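Local structure of probable ABC transporter phosphite binding protein PhnD1 (Prochlorococcus marinus str. MIT 9301, 5LQ8) at residues V61-L66 with H207-G212; N125-R130 with P201-Y206; G129-E134 with R268-I273; G156-T161 with A174-V179. The protein binds inorganic phosphite strongly, and methylphosphonate and phosphate very weakly, probably as the periplasmic solute-binding component of an ABC transporter. All blocks are in the same frame, centred on the assembly; numbering follows the deposited sequence.

Three of the four contacts, 1, 2 and 4, are buried and converge on the same bound methylphosphonate, whereas contact 3 is only partly buried and lies nearer the surface. Contact 1 is sheet chemistry, with regular backbone bonds and two packed indoles in the six-stranded sheet. Contacts 2 and 4 work at helix starts, and no clear hydrogen bond joins their paired segments directly: in contact 2 the capped start of helix 127-139 offers amides and hydroxyls to the ligand, whereas contact 4 gives it one imidazole N-H. Contact 2 touches contact 1 where Asp205 and Thr127 meet the backbone of Gly65 and Leu66. Contacts 2 and 3 share helix 127-139, whose next turn meets the C-terminal tail through aliphatic packing beside a salt bridge of its own.

Contact 1 (V61-L66 with H207-G212); sequences VWFGGL and HWVAQG. With GB (methylphosphonic acid ester group), chain B.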
# COMPACT_ATOMS: atom_id res chain seq x y z
N VAL A 61 -5.29 10.92 3.07
CA VAL A 61 -5.08 9.48 3.29
C VAL A 61 -4.00 8.96 2.38
O VAL A 61 -3.98 9.27 1.19
CB VAL A 61 -6.41 8.65 3.14
CG1 VAL A 61 -6.19 7.13 3.22
CG2 VAL A 61 -7.52 9.11 4.12
N TRP A 62 -3.12 8.16 2.97
CA TRP A 62 -2.08 7.38 2.29
C TRP A 62 -2.70 6.07 1.82
O TRP A 62 -3.01 5.16 2.60
CB TRP A 62 -0.94 7.12 3.24
CG TRP A 62 0.24 6.39 2.71
CD1 TRP A 62 0.70 5.16 3.13
CD2 TRP A 62 1.15 6.82 1.69
NE1 TRP A 62 1.84 4.82 2.46
CE2 TRP A 62 2.13 5.82 1.56
CE3 TRP A 62 1.20 7.93 0.83
CZ2 TRP A 62 3.19 5.92 0.63
CZ3 TRP A 62 2.26 8.02 -0.07
CH2 TRP A 62 3.22 7.01 -0.14
N PHE A 63 -2.99 6.04 0.53
CA PHE A 63 -3.71 4.97 -0.13
C PHE A 63 -2.76 4.13 -0.98
O PHE A 63 -1.67 4.60 -1.43
CB PHE A 63 -4.82 5.47 -1.08
CG PHE A 63 -6.12 5.74 -0.43
CD1 PHE A 63 -6.84 4.72 0.16
CD2 PHE A 63 -6.65 7.05 -0.42
CE1 PHE A 63 -8.11 5.01 0.76
CE2 PHE A 63 -7.86 7.33 0.19
CZ PHE A 63 -8.60 6.30 0.79
N GLY A 64 -3.14 2.89 -1.23
CA GLY A 64 -2.56 2.11 -2.29
C GLY A 64 -3.17 2.48 -3.61
O GLY A 64 -4.06 3.29 -3.69
N GLY A 65 -2.62 1.91 -4.68
CA GLY A 65 -3.17 2.18 -6.00
C GLY A 65 -4.65 1.88 -6.12
O GLY A 65 -5.44 2.75 -6.49
N LEU A 66 -5.01 0.64 -5.84
CA LEU A 66 -6.38 0.16 -5.95
C LEU A 66 -7.31 0.89 -5.00
O LEU A 66 -8.40 1.37 -5.37
CB LEU A 66 -6.50 -1.36 -5.76
CG LEU A 66 -7.93 -1.94 -5.82
CD1 LEU A 66 -8.70 -1.63 -7.10
CD2 LEU A 66 -7.86 -3.43 -5.60
N HIS A 207 -0.17 6.47 -3.03
CA HIS A 207 -0.35 7.89 -3.16
C HIS A 207 -1.21 8.49 -2.09
O HIS A 207 -2.08 7.84 -1.52
CB HIS A 207 -0.89 8.28 -4.51
CG HIS A 207 -2.19 7.66 -4.87
ND1 HIS A 207 -2.33 6.30 -5.11
CD2 HIS A 207 -3.40 8.21 -5.10
CE1 HIS A 207 -3.58 6.05 -5.44
NE2 HIS A 207 -4.25 7.19 -5.45
N TRP A 208 -0.94 9.77 -1.82
CA TRP A 208 -1.75 10.59 -0.97
C TRP A 208 -2.91 11.16 -1.73
O TRP A 208 -2.76 11.66 -2.84
CB TRP A 208 -0.95 11.78 -0.40
CG TRP A 208 0.06 11.49 0.65
CD1 TRP A 208 1.40 11.46 0.49
CD2 TRP A 208 -0.19 11.23 2.03
NE1 TRP A 208 2.00 11.21 1.68
CE2 TRP A 208 1.04 11.06 2.65
CE3 TRP A 208 -1.35 11.10 2.79
CZ2 TRP A 208 1.15 10.79 4.00
CZ3 TRP A 208 -1.23 10.84 4.17
CH2 TRP A 208 -0.01 10.67 4.74
N VAL A 209 -4.07 11.10 -1.10
CA VAL A 209 -5.31 11.66 -1.63
C VAL A 209 -5.92 12.59 -0.59
O VAL A 209 -6.08 12.23 0.59
CB VAL A 209 -6.31 10.56 -1.97
CG1 VAL A 209 -7.58 11.17 -2.57
CG2 VAL A 209 -5.72 9.48 -2.87
N ALA A 210 -6.34 13.77 -1.03
CA ALA A 210 -7.00 14.79 -0.17
C ALA A 210 -8.42 15.03 -0.62
O ALA A 210 -8.73 14.91 -1.80
CB ALA A 210 -6.24 16.11 -0.18
N GLN A 211 -9.27 15.35 0.34
CA GLN A 211 -10.65 15.76 0.07
C GLN A 211 -10.56 17.01 -0.79
O GLN A 211 -9.60 17.79 -0.70
CB GLN A 211 -11.38 16.08 1.37
CG GLN A 211 -11.71 14.89 2.25
CD GLN A 211 -12.74 13.92 1.69
OE1 GLN A 211 -13.41 14.20 0.69
NE2 GLN A 211 -12.89 12.78 2.35
N GLY A 212 -11.59 17.20 -1.60
CA GLY A 212 -11.62 18.33 -2.55
C GLY A 212 -12.24 19.60 -2.01
O GLY A 212 -12.25 20.64 -2.67
P1 GB B . -1.08 -1.75 -1.52
O1 GB B . -2.40 -1.47 -2.24
O2 GB B . 0.03 -2.15 -2.51
C1 GB B . -0.66 -0.21 -0.89
O3 GB B . -1.25 -2.76 -0.38
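Trp62 and Trp208 form a non-hydrogen-bonded antiparallel pair whose two indoles do not lie flat together but meet edge to face, with centroids 4.6 Å apart and planes at 52°. Their strands, 60-63 and 207-210, are neighbours in a mixed six-stranded sheet, in which 207-210 is the antiparallel strand inserted beside 60-63, the strand order familiar from type II periplasmic binding proteins. The edge is that of the six-membered ring of Trp62, whose CE3 comes 3.5 Å from NE1 of Trp208. Over the six-membered ring of Trp208 sits CB of Trp62, a CH-pi contact 3.9 Å from the centroid. Trp208 reaches this place because its CG stands beside the backbone N (chi1 -72°), which turns the indole back over the neighbouring strand. With an alanine in place of Trp208, the edge and CB of Trp62 would probably lose the aromatic face they press on, and the Trp62 indole would be less restrained from turning.

On either side of this pair run two-way backbone bonds, Val61 with Val209 and Phe63 with His207, all four N-to-O distances being 2.9 Å. Val61, Phe63, His207 and Val209 share the other face of the sheet, where Val209 CG2 meets the edge of the Phe63 ring, 3.6 Å from CD2, and Val61 CG1 covers the centre of that ring. The strand then runs into Gly64, whose CA lies against the methyl C1 of the bound methylphosphonate. ND1 of His207 bonds to Asp205 O, while its CE1 approaches Gly64 O at 3.3 Å.

Contact 2 (N125-R130 with P201-Y206); sequences NSTSGR and PEYVDY. With GB (methylphosphonic acid ester group), chain B.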
# COMPACT_ATOMS: atom_id res chain seq x y z
N ASN A 125 -8.10 -5.88 -1.07
CA ASN A 125 -8.01 -4.61 -1.79
C ASN A 125 -6.61 -4.05 -1.97
O ASN A 125 -6.45 -2.89 -2.27
CB ASN A 125 -8.94 -3.56 -1.15
CG ASN A 125 -10.37 -3.97 -1.30
OD1 ASN A 125 -10.83 -4.19 -2.40
ND2 ASN A 125 -11.04 -4.18 -0.19
N SER A 126 -5.62 -4.90 -1.77
CA SER A 126 -4.19 -4.52 -1.94
C SER A 126 -3.78 -4.60 -3.38
O SER A 126 -4.14 -5.52 -4.09
CB SER A 126 -3.29 -5.45 -1.12
OG SER A 126 -1.92 -5.14 -1.36
N THR A 127 -3.02 -3.59 -3.80
CA THR A 127 -2.46 -3.52 -5.14
C THR A 127 -1.28 -4.52 -5.29
O THR A 127 -1.26 -5.41 -6.14
CB THR A 127 -1.94 -2.10 -5.43
OG1 THR A 127 -2.88 -1.13 -4.97
CG2 THR A 127 -1.72 -1.87 -6.92
N SER A 128 -0.32 -4.34 -4.40
CA SER A 128 0.92 -5.12 -4.38
C SER A 128 0.81 -6.50 -3.73
O SER A 128 1.62 -7.37 -4.00
CB SER A 128 2.08 -4.34 -3.75
OG SER A 128 1.87 -4.14 -2.35
N GLY A 129 -0.23 -6.70 -2.90
CA GLY A 129 -0.45 -7.96 -2.25
C GLY A 129 -1.64 -8.78 -2.76
O GLY A 129 -1.79 -9.91 -2.39
N ARG A 130 -2.40 -8.24 -3.70
CA ARG A 130 -3.53 -8.98 -4.29
C ARG A 130 -3.77 -8.70 -5.79
O ARG A 130 -3.74 -9.62 -6.58
CB ARG A 130 -4.80 -8.74 -3.50
CG ARG A 130 -5.96 -9.67 -3.88
CD ARG A 130 -6.80 -9.15 -5.07
NE ARG A 130 -7.74 -10.19 -5.51
CZ ARG A 130 -8.91 -10.49 -4.91
NH1 ARG A 130 -9.32 -9.81 -3.87
NH2 ARG A 130 -9.66 -11.51 -5.38
N PRO A 201 6.84 -7.60 -12.76
CA PRO A 201 7.03 -6.34 -13.46
C PRO A 201 6.56 -5.17 -12.59
O PRO A 201 5.88 -5.36 -11.58
CB PRO A 201 6.10 -6.46 -14.68
CG PRO A 201 5.91 -7.91 -14.91
CD PRO A 201 6.03 -8.56 -13.54
N GLU A 202 6.93 -3.97 -13.03
CA GLU A 202 6.51 -2.69 -12.37
C GLU A 202 5.06 -2.23 -12.66
O GLU A 202 4.50 -2.49 -13.72
CB GLU A 202 7.44 -1.55 -12.77
CG GLU A 202 8.91 -1.78 -12.42
CD GLU A 202 9.89 -0.94 -13.24
OE1 GLU A 202 9.50 -0.14 -14.12
OE2 GLU A 202 11.11 -1.07 -12.99
N TYR A 203 4.50 -1.50 -11.69
CA TYR A 203 3.20 -0.87 -11.81
C TYR A 203 3.20 0.33 -10.84
O TYR A 203 4.19 0.52 -10.12
CB TYR A 203 2.10 -1.92 -11.49
CG TYR A 203 2.36 -2.61 -10.18
CD1 TYR A 203 1.95 -2.04 -8.99
CD2 TYR A 203 3.00 -3.83 -10.12
CE1 TYR A 203 2.22 -2.63 -7.80
CE2 TYR A 203 3.30 -4.47 -8.92
CZ TYR A 203 2.87 -3.85 -7.73
OH TYR A 203 3.12 -4.45 -6.51
N VAL A 204 2.16 1.16 -10.87
CA VAL A 204 2.05 2.32 -9.96
C VAL A 204 1.35 1.88 -8.67
O VAL A 204 0.43 1.04 -8.69
CB VAL A 204 1.25 3.49 -10.58
CG1 VAL A 204 -0.22 3.17 -10.76
CG2 VAL A 204 1.40 4.77 -9.77
N ASP A 205 1.70 2.50 -7.56
CA ASP A 205 1.04 2.12 -6.29
C ASP A 205 0.63 3.27 -5.36
O ASP A 205 -0.40 3.98 -5.59
CB ASP A 205 1.85 1.01 -5.59
CG ASP A 205 1.02 0.23 -4.55
OD1 ASP A 205 -0.10 0.68 -4.24
OD2 ASP A 205 1.48 -0.82 -4.06
N TYR A 206 1.41 3.48 -4.31
CA TYR A 206 0.95 4.35 -3.21
C TYR A 206 0.81 5.81 -3.62
O TYR A 206 1.56 6.33 -4.44
CB TYR A 206 1.84 4.28 -2.00
CG TYR A 206 1.86 2.95 -1.28
CD1 TYR A 206 1.24 2.81 -0.05
CD2 TYR A 206 2.58 1.86 -1.77
CE1 TYR A 206 1.28 1.61 0.62
CE2 TYR A 206 2.63 0.65 -1.09
CZ TYR A 206 1.98 0.54 0.11
OH TYR A 206 1.97 -0.64 0.81
P1 GB B . -1.08 -1.75 -1.52
O1 GB B . -2.40 -1.47 -2.24
O2 GB B . 0.03 -2.15 -2.51
C1 GB B . -0.66 -0.21 -0.89
O3 GB B . -1.25 -2.76 -0.38
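Polar groups come first: Thr127 and Asp205 lie alongside each other, pointing opposite ways, with OG1 of the threonine 3.4 Å from OD1 of the aspartate. Each of these oxygens also bonds to the start of helix 65-74, Asp205 OD1 to Gly65 N and Thr127 OG1 to Leu66 N. The methylphosphonate lies between the two segments. Its O1 takes hydrogen bonds from both Thr127 N and Thr127 OG1, the former nearly straight at 173°. Its O2 is held likewise by Ser128 N and by Ser128 OG, the latter at 2.7 Å. Asp205 OD2 comes within 2.5 Å of O2, close enough to suggest that one of the two acid groups carries a proton.

Ser126 has a double task. Its chi1 of 176° swings OG away from the backbone N, where it accepts from Gly129 N at 2.8 Å, capping the helix, and donates to ligand O3 at 2.7 Å.

Van der Waals contacts complete the wall. Tyr203 turns its OH, which bonds to Ser92 OG, against CB of Ser128, and CG2 of Thr127 lies 4.1 Å from CE1 of the same ring. Tyr206 sets one ring face against the methyl C1, although the exact spacing there is doubtful. A serine in place of Tyr206 would probably leave that methyl without its flat wall and Asp13 without its phenol partner. Backbone amides and hydroxyls at the start of helix 127-139, facing the interlobe connection 201-206, are characteristic of an oxyanion-binding site in a periplasmic binding protein cleft.

Contact 3 (G129-E134 with R268-I273); sequences GRLMPE and RKLNKI. With GB (methylphosphonic acid ester group), chain C.
Glu134 OE1 is gripped twice by Arg130, in a side-on salt bridge set against the tail of the C-terminal helix. NE donates at 2.7 Å, approaching OE1 almost end-on to its bond with CD, and NH2 adds a second, more bent bond to the same oxygen. Both donors keep the carboxylate oxygen within the guanidinium plane, and the arginine reaches it by a bend at chi2 (-87°).

The guanidinium held in this way offers a face to Lys272, whose CD lies over it, 3.6 Å from NH1. The aliphatic part of the lysine thus does the packing, while its NZ ends 4.3 Å from NH1, a pair of like charges. A water accepting from NH1 at 2.9 Å, and weakly from NZ, probably softens this approach; NZ also bonds to Asn125 OD1, and NH1 to Glu124 O.

Apolar packing centres on CD2 of Leu270. It meets CD1 of Leu131 at 3.8 Å and CG of Glu134 at 3.9 Å, and it also touches the carbonyl oxygen of Leu131. Beyond the contact, Leu131 continues onto Ile263 and Ile266 of helix 261-269, whereas Ile273 rests on helix 65-74.

The turn that presents Leu270 and Lys272 to helix 127-139 is a Schellman motif, with Asn271 at positive phi as its C-prime residue, ending the C-terminal helix.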
# COMPACT_ATOMS: atom_id res chain seq x y z
N GLY A 129 -0.23 -6.70 -2.90
CA GLY A 129 -0.45 -7.96 -2.25
C GLY A 129 -1.64 -8.78 -2.76
O GLY A 129 -1.79 -9.91 -2.39
N ARG A 130 -2.40 -8.24 -3.70
CA ARG A 130 -3.53 -8.98 -4.29
C ARG A 130 -3.77 -8.70 -5.79
O ARG A 130 -3.74 -9.62 -6.58
CB ARG A 130 -4.80 -8.74 -3.50
CG ARG A 130 -5.96 -9.67 -3.88
CD ARG A 130 -6.80 -9.15 -5.07
NE ARG A 130 -7.74 -10.19 -5.51
CZ ARG A 130 -8.91 -10.49 -4.91
NH1 ARG A 130 -9.32 -9.81 -3.87
NH2 ARG A 130 -9.66 -11.51 -5.38
N LEU A 131 -3.99 -7.45 -6.14
CA LEU A 131 -4.48 -7.16 -7.47
C LEU A 131 -3.44 -7.56 -8.50
O LEU A 131 -3.73 -8.31 -9.46
CB LEU A 131 -4.81 -5.67 -7.63
CG LEU A 131 -5.40 -5.32 -9.00
CD1 LEU A 131 -6.85 -5.82 -9.13
CD2 LEU A 131 -5.37 -3.83 -9.25
N MET A 132 -2.25 -6.99 -8.34
CA MET A 132 -1.20 -7.25 -9.30
C MET A 132 -0.74 -8.71 -9.26
O MET A 132 -0.66 -9.34 -10.28
CB MET A 132 -0.07 -6.21 -9.20
CG MET A 132 -0.51 -4.79 -9.57
SD MET A 132 -1.45 -4.64 -11.12
CE MET A 132 -0.12 -5.08 -12.24
N PRO A 133 -0.52 -9.29 -8.05
CA PRO A 133 -0.24 -10.73 -8.01
C PRO A 133 -1.24 -11.63 -8.72
O PRO A 133 -0.84 -12.53 -9.50
CB PRO A 133 -0.17 -11.01 -6.50
CG PRO A 133 0.42 -9.73 -5.97
CD PRO A 133 -0.31 -8.66 -6.74
N GLU A 134 -2.53 -11.35 -8.51
CA GLU A 134 -3.61 -12.15 -9.17
C GLU A 134 -3.57 -11.94 -10.71
O GLU A 134 -3.72 -12.90 -11.48
CB GLU A 134 -4.96 -11.85 -8.58
CG GLU A 134 -6.05 -12.74 -9.19
CD GLU A 134 -7.39 -12.78 -8.49
OE1 GLU A 134 -7.65 -11.96 -7.61
OE2 GLU A 134 -8.21 -13.63 -8.90
N ARG A 268 -11.03 -3.36 -12.83
CA ARG A 268 -12.30 -3.74 -13.49
C ARG A 268 -12.31 -5.18 -13.98
O ARG A 268 -13.29 -5.90 -13.82
CB ARG A 268 -12.60 -2.84 -14.65
CG ARG A 268 -12.90 -1.43 -14.27
CD ARG A 268 -13.26 -0.62 -15.50
NE ARG A 268 -13.27 0.78 -15.15
CZ ARG A 268 -13.28 1.75 -16.05
NH1 ARG A 268 -13.36 1.48 -17.37
NH2 ARG A 268 -13.22 3.01 -15.64
N LYS A 269 -11.22 -5.58 -14.63
CA LYS A 269 -11.11 -6.92 -15.19
C LYS A 269 -11.26 -7.99 -14.13
O LYS A 269 -11.88 -9.03 -14.34
CB LYS A 269 -9.81 -7.10 -15.96
CG LYS A 269 -9.87 -8.36 -16.81
CD LYS A 269 -8.64 -8.52 -17.66
CE LYS A 269 -7.44 -8.92 -16.85
NZ LYS A 269 -6.48 -9.71 -17.67
N LEU A 270 -10.71 -7.70 -12.96
CA LEU A 270 -10.75 -8.65 -11.83
C LEU A 270 -11.95 -8.45 -10.89
O LEU A 270 -12.06 -9.07 -9.83
CB LEU A 270 -9.42 -8.57 -11.06
CG LEU A 270 -8.27 -9.41 -11.64
CD1 LEU A 270 -7.91 -9.06 -13.07
CD2 LEU A 270 -7.05 -9.26 -10.76
N ASN A 271 -12.87 -7.60 -11.30
CA ASN A 271 -14.11 -7.32 -10.56
C ASN A 271 -13.78 -6.85 -9.13
O ASN A 271 -14.40 -7.25 -8.14
CB ASN A 271 -15.02 -8.55 -10.52
CG ASN A 271 -16.49 -8.21 -10.44
OD1 ASN A 271 -16.88 -7.04 -10.41
ND2 ASN A 271 -17.33 -9.23 -10.40
N LYS A 272 -12.79 -5.97 -9.05
CA LYS A 272 -12.29 -5.46 -7.79
C LYS A 272 -12.43 -3.98 -7.60
O LYS A 272 -11.87 -3.42 -6.67
CB LYS A 272 -10.82 -5.87 -7.59
CG LYS A 272 -10.69 -7.28 -7.04
CD LYS A 272 -11.46 -7.54 -5.72
CE LYS A 272 -11.28 -6.44 -4.69
NZ LYS A 272 -12.18 -6.56 -3.53
N ILE A 273 -13.18 -3.32 -8.47
CA ILE A 273 -13.52 -1.93 -8.22
C ILE A 273 -14.65 -1.87 -7.22
O ILE A 273 -14.50 -1.17 -6.20
CB ILE A 273 -13.88 -1.14 -9.50
CG1 ILE A 273 -12.71 -1.17 -10.49
CG2 ILE A 273 -14.26 0.29 -9.16
CD1 ILE A 273 -11.37 -0.69 -9.94
P1 GB C . -4.55 -8.00 -20.66
O1 GB C . -5.62 -7.31 -21.44
O2 GB C . -5.10 -8.84 -19.52
C1 GB C . -3.81 -9.08 -21.94
O3 GB C . -3.50 -7.04 -20.16
O HOH W 1 -12.06 -9.83 -2.96

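Contact 4 (G156-T161 with A174-V179); sequences GSHDAT and ALNKQV. With GB (methylphosphonic acid ester group), chain B.
The imidazole of His158 is covered on one face by CB of Asn176, which stands over the ring centre, 3.5 Å from the centroid and 7° off the normal, a CH-pi contact. The amide of Asn176 does not lie flat on the ring, since the two planes are 67° apart. At the ring's edge, near its plane, NE2 donates to O3 of the bound methylphosphonate at 2.9 Å. The other nitrogen, ND1, is 3.0 Å from a water that also reaches Thr161 OG1 and donates to Ala174 O at 2.7 Å. This single water therefore ties the helix to the strand and is likely to steady the rotation of the ring that binds the ligand.

Aliphatic contacts flank the imidazole. CG1 of Val179 touches His158 CB at 3.8 Å and also OD1 of Asp159, whose side chain runs across the valine at about a right angle; OD2 of that aspartate bonds to Asn15 N. Thr161 turns CG2 onto the Ala174 carbonyl oxygen, 3.6 Å away, because CG2 is anti to the backbone N, while OG1, beside that N, faces the water and also bonds to Ser155 OG.

Both segments carry an N-cap. Ser157 OG accepts from Ala160 N, and Asn176 OD1 accepts from Val179 N at 2.9 Å, with the donor well above the carbonyl plane.

Helix 158-167 is the connection of a beta-alpha-beta crossover in the five-stranded sheet, from strand 153-154 to strand 172-176, with strand 119-121 between them. Strand 172-176 lies between 119-121 and 92-97 and leads directly into helix 177-186.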
# COMPACT_ATOMS: atom_id res chain seq x y z
N GLY A 156 -4.64 -9.47 4.87
CA GLY A 156 -4.96 -8.08 5.21
C GLY A 156 -3.81 -7.07 5.28
O GLY A 156 -4.01 -5.89 5.37
N SER A 157 -2.57 -7.55 5.25
CA SER A 157 -1.44 -6.64 5.34
C SER A 157 -0.20 -7.37 4.85
O SER A 157 -0.11 -8.61 4.88
CB SER A 157 -1.26 -6.11 6.77
OG SER A 157 -0.27 -6.87 7.48
N HIS A 158 0.80 -6.58 4.45
CA HIS A 158 2.05 -7.17 3.98
C HIS A 158 2.86 -7.83 5.08
O HIS A 158 3.50 -8.86 4.85
CB HIS A 158 2.89 -6.14 3.20
CG HIS A 158 2.12 -5.53 2.08
ND1 HIS A 158 1.64 -6.28 1.04
CD2 HIS A 158 1.65 -4.27 1.89
CE1 HIS A 158 0.92 -5.51 0.24
NE2 HIS A 158 0.88 -4.29 0.74
N ASP A 159 2.82 -7.23 6.26
CA ASP A 159 3.47 -7.88 7.42
C ASP A 159 2.79 -9.21 7.77
O ASP A 159 3.44 -10.20 8.10
CB ASP A 159 3.50 -6.95 8.65
CG ASP A 159 4.59 -5.89 8.58
OD1 ASP A 159 5.61 -6.05 7.84
OD2 ASP A 159 4.39 -4.88 9.28
N ALA A 160 1.46 -9.23 7.66
CA ALA A 160 0.69 -10.45 7.97
C ALA A 160 0.93 -11.59 6.97
O ALA A 160 1.00 -12.75 7.34
CB ALA A 160 -0.78 -10.15 8.11
N THR A 161 1.13 -11.23 5.70
CA THR A 161 1.50 -12.21 4.70
C THR A 161 2.84 -12.90 5.01
O THR A 161 2.97 -14.10 4.96
CB THR A 161 1.57 -11.54 3.32
OG1 THR A 161 0.27 -10.97 3.01
CG2 THR A 161 2.00 -12.52 2.27
N ALA A 174 2.20 -13.42 -1.71
CA ALA A 174 2.69 -12.26 -2.42
C ALA A 174 2.53 -11.01 -1.62
O ALA A 174 1.55 -10.85 -0.89
CB ALA A 174 1.98 -12.11 -3.74
N LEU A 175 3.49 -10.12 -1.78
CA LEU A 175 3.51 -8.85 -1.06
C LEU A 175 4.36 -7.74 -1.69
O LEU A 175 5.05 -7.95 -2.64
CB LEU A 175 3.99 -9.07 0.39
CG LEU A 175 5.47 -9.42 0.55
CD1 LEU A 175 5.96 -8.71 1.79
CD2 LEU A 175 5.68 -10.92 0.64
N ASN A 176 4.14 -6.54 -1.15
CA ASN A 176 4.92 -5.32 -1.37
C ASN A 176 6.45 -5.64 -1.30
O ASN A 176 6.94 -6.07 -0.29
CB ASN A 176 4.47 -4.35 -0.27
CG ASN A 176 5.18 -3.03 -0.23
OD1 ASN A 176 6.39 -2.95 -0.44
ND2 ASN A 176 4.42 -1.97 0.12
N LYS A 177 7.15 -5.41 -2.39
CA LYS A 177 8.63 -5.73 -2.47
C LYS A 177 9.43 -4.93 -1.45
O LYS A 177 10.35 -5.45 -0.83
CB LYS A 177 9.20 -5.46 -3.86
CG LYS A 177 10.73 -5.66 -3.99
CD LYS A 177 11.08 -5.94 -5.44
CE LYS A 177 12.58 -5.97 -5.71
NZ LYS A 177 13.15 -4.60 -5.81
N GLN A 178 9.10 -3.66 -1.32
CA GLN A 178 9.74 -2.76 -0.34
C GLN A 178 9.61 -3.33 1.08
O GLN A 178 10.59 -3.47 1.79
CB GLN A 178 9.19 -1.32 -0.47
CG GLN A 178 9.71 -0.32 0.57
CD GLN A 178 10.96 0.41 0.13
OE1 GLN A 178 10.90 1.26 -0.74
NE2 GLN A 178 12.08 0.11 0.77
N VAL A 179 8.40 -3.71 1.47
CA VAL A 179 8.14 -4.28 2.80
C VAL A 179 8.96 -5.57 3.02
O VAL A 179 9.52 -5.78 4.09
CB VAL A 179 6.64 -4.54 3.04
CG1 VAL A 179 6.41 -5.37 4.30
CG2 VAL A 179 5.89 -3.22 3.16
P1 GB B . -1.08 -1.75 -1.52
O1 GB B . -2.40 -1.47 -2.24
O2 GB B . 0.03 -2.15 -2.51
C1 GB B . -0.66 -0.21 -0.89
O3 GB B . -1.25 -2.76 -0.38
O HOH W 2 0.61 -9.06 0.94